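Local coordinates for oxidoreductase, short chain dehydrogenase/reductase family protein (Collinsella aerofaciens ATCC 25986, PDB 5GT9), which reduces the 7-oxo group of 7-oxolithocholate with NADPH, yielding the bile acid ursodeoxycholate, and works as a homodimer, at residues A16-G21 with G39-K44. Numbering follows the deposited sequence.
With NAP (NADP nicotinamide-adenine-dinucleotide phosphate), chain D.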
loop_
_atom_site.group_PDB
_atom_site.type_symbol
_atom_site.label_atom_id
_atom_site.label_comp_id
_atom_site.label_asym_id
_atom_site.label_seq_id
_atom_site.Cartn_x
_atom_site.Cartn_y
_atom_site.Cartn_z
ATOM N N ALA B 16 -4.055 24.036 3.541
ATOM C CA ALA B 16 -3.895 24.338 2.131
ATOM C C ALA B 16 -2.469 24.453 1.640
ATOM O O ALA B 16 -2.238 24.574 0.411
ATOM C CB ALA B 16 -4.634 25.614 1.840
ATOM N N THR B 17 -1.491 24.446 2.557
ATOM C CA THR B 17 -0.190 25.075 2.261
ATOM C C THR B 17 0.640 24.287 1.266
ATOM O O THR B 17 1.268 24.843 0.402
ATOM C CB THR B 17 0.597 25.308 3.560
ATOM O OG1 THR B 17 -0.290 25.920 4.522
ATOM C CG2 THR B 17 1.825 26.235 3.314
ATOM N N GLU B 18 0.619 22.963 1.413
ATOM C CA GLU B 18 1.503 22.098 0.668
ATOM C C GLU B 18 0.713 20.819 0.395
ATOM O O GLU B 18 -0.470 20.687 0.747
ATOM C CB GLU B 18 2.779 21.722 1.458
ATOM C CG GLU B 18 3.884 22.773 1.423
ATOM C CD GLU B 18 5.167 22.396 2.203
ATOM O OE1 GLU B 18 5.101 21.870 3.345
ATOM O OE2 GLU B 18 6.272 22.645 1.663
ATOM N N GLY B 19 1.350 19.966 -0.392
ATOM C CA GLY B 19 0.890 18.584 -0.565
ATOM C C GLY B 19 -0.509 18.499 -1.181
ATOM O O GLY B 19 -0.744 19.096 -2.223
ATOM N N VAL B 20 -1.378 17.693 -0.573
ATOM C CA VAL B 20 -2.760 17.477 -1.079
ATOM C C VAL B 20 -3.545 18.765 -0.996
ATOM O O VAL B 20 -4.318 19.098 -1.925
ATOM C CB VAL B 20 -3.461 16.335 -0.269
ATOM C CG1 VAL B 20 -4.918 16.186 -0.716
ATOM C CG2 VAL B 20 -2.780 14.991 -0.423
ATOM N N GLY B 21 -3.252 19.610 -0.003
ATOM C CA GLY B 21 -3.993 20.847 0.175
ATOM C C GLY B 21 -3.670 21.839 -0.953
ATOM O O GLY B 21 -4.570 22.449 -1.528
ATOM N N GLY B 39 -4.382 27.583 6.603
ATOM C CA GLY B 39 -3.240 26.845 7.099
ATOM C C GLY B 39 -2.499 27.626 8.153
ATOM O O GLY B 39 -2.873 28.736 8.506
ATOM N N ARG B 40 -1.501 26.977 8.733
ATOM C CA ARG B 40 -0.719 27.619 9.771
ATOM C C ARG B 40 0.415 28.522 9.246
ATOM O O ARG B 40 0.754 29.496 9.936
ATOM C CB ARG B 40 -0.143 26.568 10.721
ATOM C CG ARG B 40 -1.188 25.793 11.493
ATOM C CD ARG B 40 -0.618 24.516 12.118
ATOM N NE ARG B 40 -0.040 23.631 11.114
ATOM C CZ ARG B 40 0.588 22.475 11.339
ATOM N NH1 ARG B 40 0.744 22.010 12.570
ATOM N NH2 ARG B 40 1.085 21.797 10.330
ATOM N N ARG B 41 1.055 28.168 8.115
ATOM C CA ARG B 41 2.201 28.946 7.590
ATOM C C ARG B 41 1.779 30.093 6.711
ATOM O O ARG B 41 1.770 29.958 5.500
ATOM C CB ARG B 41 3.205 28.042 6.864
ATOM C CG ARG B 41 3.905 27.088 7.828
ATOM C CD ARG B 41 4.713 26.021 7.078
ATOM N NE ARG B 41 3.780 25.098 6.440
ATOM C CZ ARG B 41 4.111 24.056 5.708
ATOM N NH1 ARG B 41 3.149 23.310 5.177
ATOM N NH2 ARG B 41 5.380 23.735 5.500
ATOM N N GLU B 42 1.452 31.228 7.350
ATOM C CA GLU B 42 0.828 32.371 6.658
ATOM C C GLU B 42 1.682 32.900 5.499
ATOM O O GLU B 42 1.152 33.167 4.428
ATOM C CB GLU B 42 0.476 33.496 7.635
ATOM C CG GLU B 42 -0.435 34.558 7.025
ATOM C CD GLU B 42 -0.741 35.760 7.943
ATOM O OE1 GLU B 42 -0.509 35.682 9.142
ATOM O OE2 GLU B 42 -1.192 36.822 7.438
ATOM N N GLU B 43 2.982 33.040 5.705
ATOM C CA GLU B 43 3.872 33.512 4.637
ATOM C C GLU B 43 3.862 32.566 3.439
ATOM O O GLU B 43 3.669 32.987 2.316
ATOM C CB GLU B 43 5.316 33.663 5.111
ATOM C CG GLU B 43 6.138 34.487 4.148
ATOM C CD GLU B 43 7.541 33.944 3.923
ATOM O OE1 GLU B 43 8.503 34.627 4.343
ATOM O OE2 GLU B 43 7.686 32.846 3.317
ATOM N N LYS B 44 4.000 31.268 3.707
ATOM C CA LYS B 44 3.975 30.298 2.650
ATOM C C LYS B 44 2.618 30.328 1.905
ATOM O O LYS B 44 2.575 30.176 0.679
ATOM C CB LYS B 44 4.257 28.928 3.280
ATOM C CG LYS B 44 4.945 27.952 2.408
ATOM C CD LYS B 44 5.923 27.116 3.219
ATOM C CE LYS B 44 6.596 26.079 2.347
ATOM N NZ LYS B 44 5.674 25.506 1.335
HETATM P PA NAP D . -0.476 17.792 3.391
HETATM O O1A NAP D . -1.098 17.336 2.095
HETATM O O2A NAP D . 0.772 18.617 3.303
HETATM O O5B NAP D . -1.539 18.679 4.209
HETATM C C5B NAP D . -1.940 19.925 3.682
HETATM C C4B NAP D . -1.698 21.054 4.679
HETATM O O4B NAP D . -2.611 21.068 5.757
HETATM C C3B NAP D . -0.327 20.991 5.301
HETATM O O3B NAP D . 0.651 21.397 4.370
HETATM C C2B NAP D . -0.496 21.863 6.517
HETATM O O2B NAP D . 0.150 23.141 6.254
HETATM C C1B NAP D . -2.019 21.909 6.704
HETATM N N9A NAP D . -2.264 21.595 8.096
HETATM C C8A NAP D . -1.799 20.519 8.825
HETATM N N7A NAP D . -2.186 20.640 10.093
HETATM C C5A NAP D . -2.898 21.755 10.219
HETATM C C6A NAP D . -3.501 22.468 11.295
HETATM N N6A NAP D . -3.528 21.961 12.583
HETATM N N1A NAP D . -4.154 23.578 10.973
HETATM C C2A NAP D . -4.188 24.111 9.721
HETATM N N3A NAP D . -3.624 23.520 8.695
HETATM C C4A NAP D . -2.965 22.367 8.889
HETATM O O3 NAP D . -0.278 16.722 4.585
HETATM P PN NAP D . -0.465 15.135 4.632
HETATM O O1N NAP D . 0.094 14.676 5.986
HETATM O O2N NAP D . 0.069 14.593 3.324
HETATM O O5D NAP D . -2.053 14.982 4.809
HETATM C C5D NAP D . -2.954 15.436 3.796
HETATM C C4D NAP D . -4.185 14.522 3.856
HETATM O O4D NAP D . -3.902 13.311 3.138
HETATM C C3D NAP D . -4.606 14.117 5.252
HETATM O O3D NAP D . -6.011 14.191 5.392
HETATM C C2D NAP D . -4.095 12.707 5.401
HETATM O O2D NAP D . -4.783 11.917 6.361
HETATM C C1D NAP D . -4.179 12.181 3.963
HETATM N N1N NAP D . -3.203 11.089 3.753
HETATM C C2N NAP D . -1.951 11.404 3.324
HETATM C C3N NAP D . -1.006 10.408 3.162
HETATM C C7N NAP D . 0.367 10.684 2.664
HETATM O O7N NAP D . 0.999 9.701 2.340
HETATM N N7N NAP D . 0.837 11.957 2.464
HETATM C C4N NAP D . -1.378 9.092 3.390
HETATM C C5N NAP D . -2.679 8.780 3.750
HETATM C C6N NAP D . -3.577 9.831 3.977
HETATM P P2B NAP D . 0.529 24.152 7.497
HETATM O O1X NAP D . 1.026 25.448 6.842
HETATM O O2X NAP D . -0.618 24.402 8.345
HETATM O O3X NAP D . 1.714 23.466 8.164
#
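Thr-17 and Glu-18, in the turn entering helix 19-30, face Arg-41 and Lys-44 where the end of strand 34-39 passes into helix 42-56, Arg-41 standing at the N-cap of that helix with its backbone in an inverse gamma turn. Glu-18 has CG anti to its carbonyl carbon (chi1 -82°) and runs out to two positive partners. Both end nitrogens of Arg-41 converge on Glu-18 OE1, NH2 at 2.9 Å, from one face of the carboxylate; the two flat groups are turned 80° apart. On the other oxygen, OE2, Glu-18 forms a salt bridge with Lys-44 NZ at 2.9 Å. The Lys-44 chain gets there by crossing Thr-17, whose CG2 lies 3.6 Å from Lys-44 CB. The network lies beside the 2'-phosphate on the adenosine half of NADP, in the Rossmann fold of a short-chain dehydrogenase, and that phosphate is held from both segments, mostly by Arg-40 and Arg-41. Arg-41 NE gives a nearly straight bond (175°) to phosphate O1X at 2.8 Å, an oxygen that also takes Arg-41 N and Thr-17 OG1. Arg-40 holds O2X through its backbone N and through NE, and its guanidinium lies with one face over adenine N7A. A methionine in place of Arg-41 would probably leave Glu-18 OE1 without its mate and the phosphate with less positive charge to balance it. Farther along the cofactor, Val-20 N bonds to diphosphate O1A at 2.7 Å, and Gly-19, with positive phi, brings its backbone C to 3.5 Å from O1A.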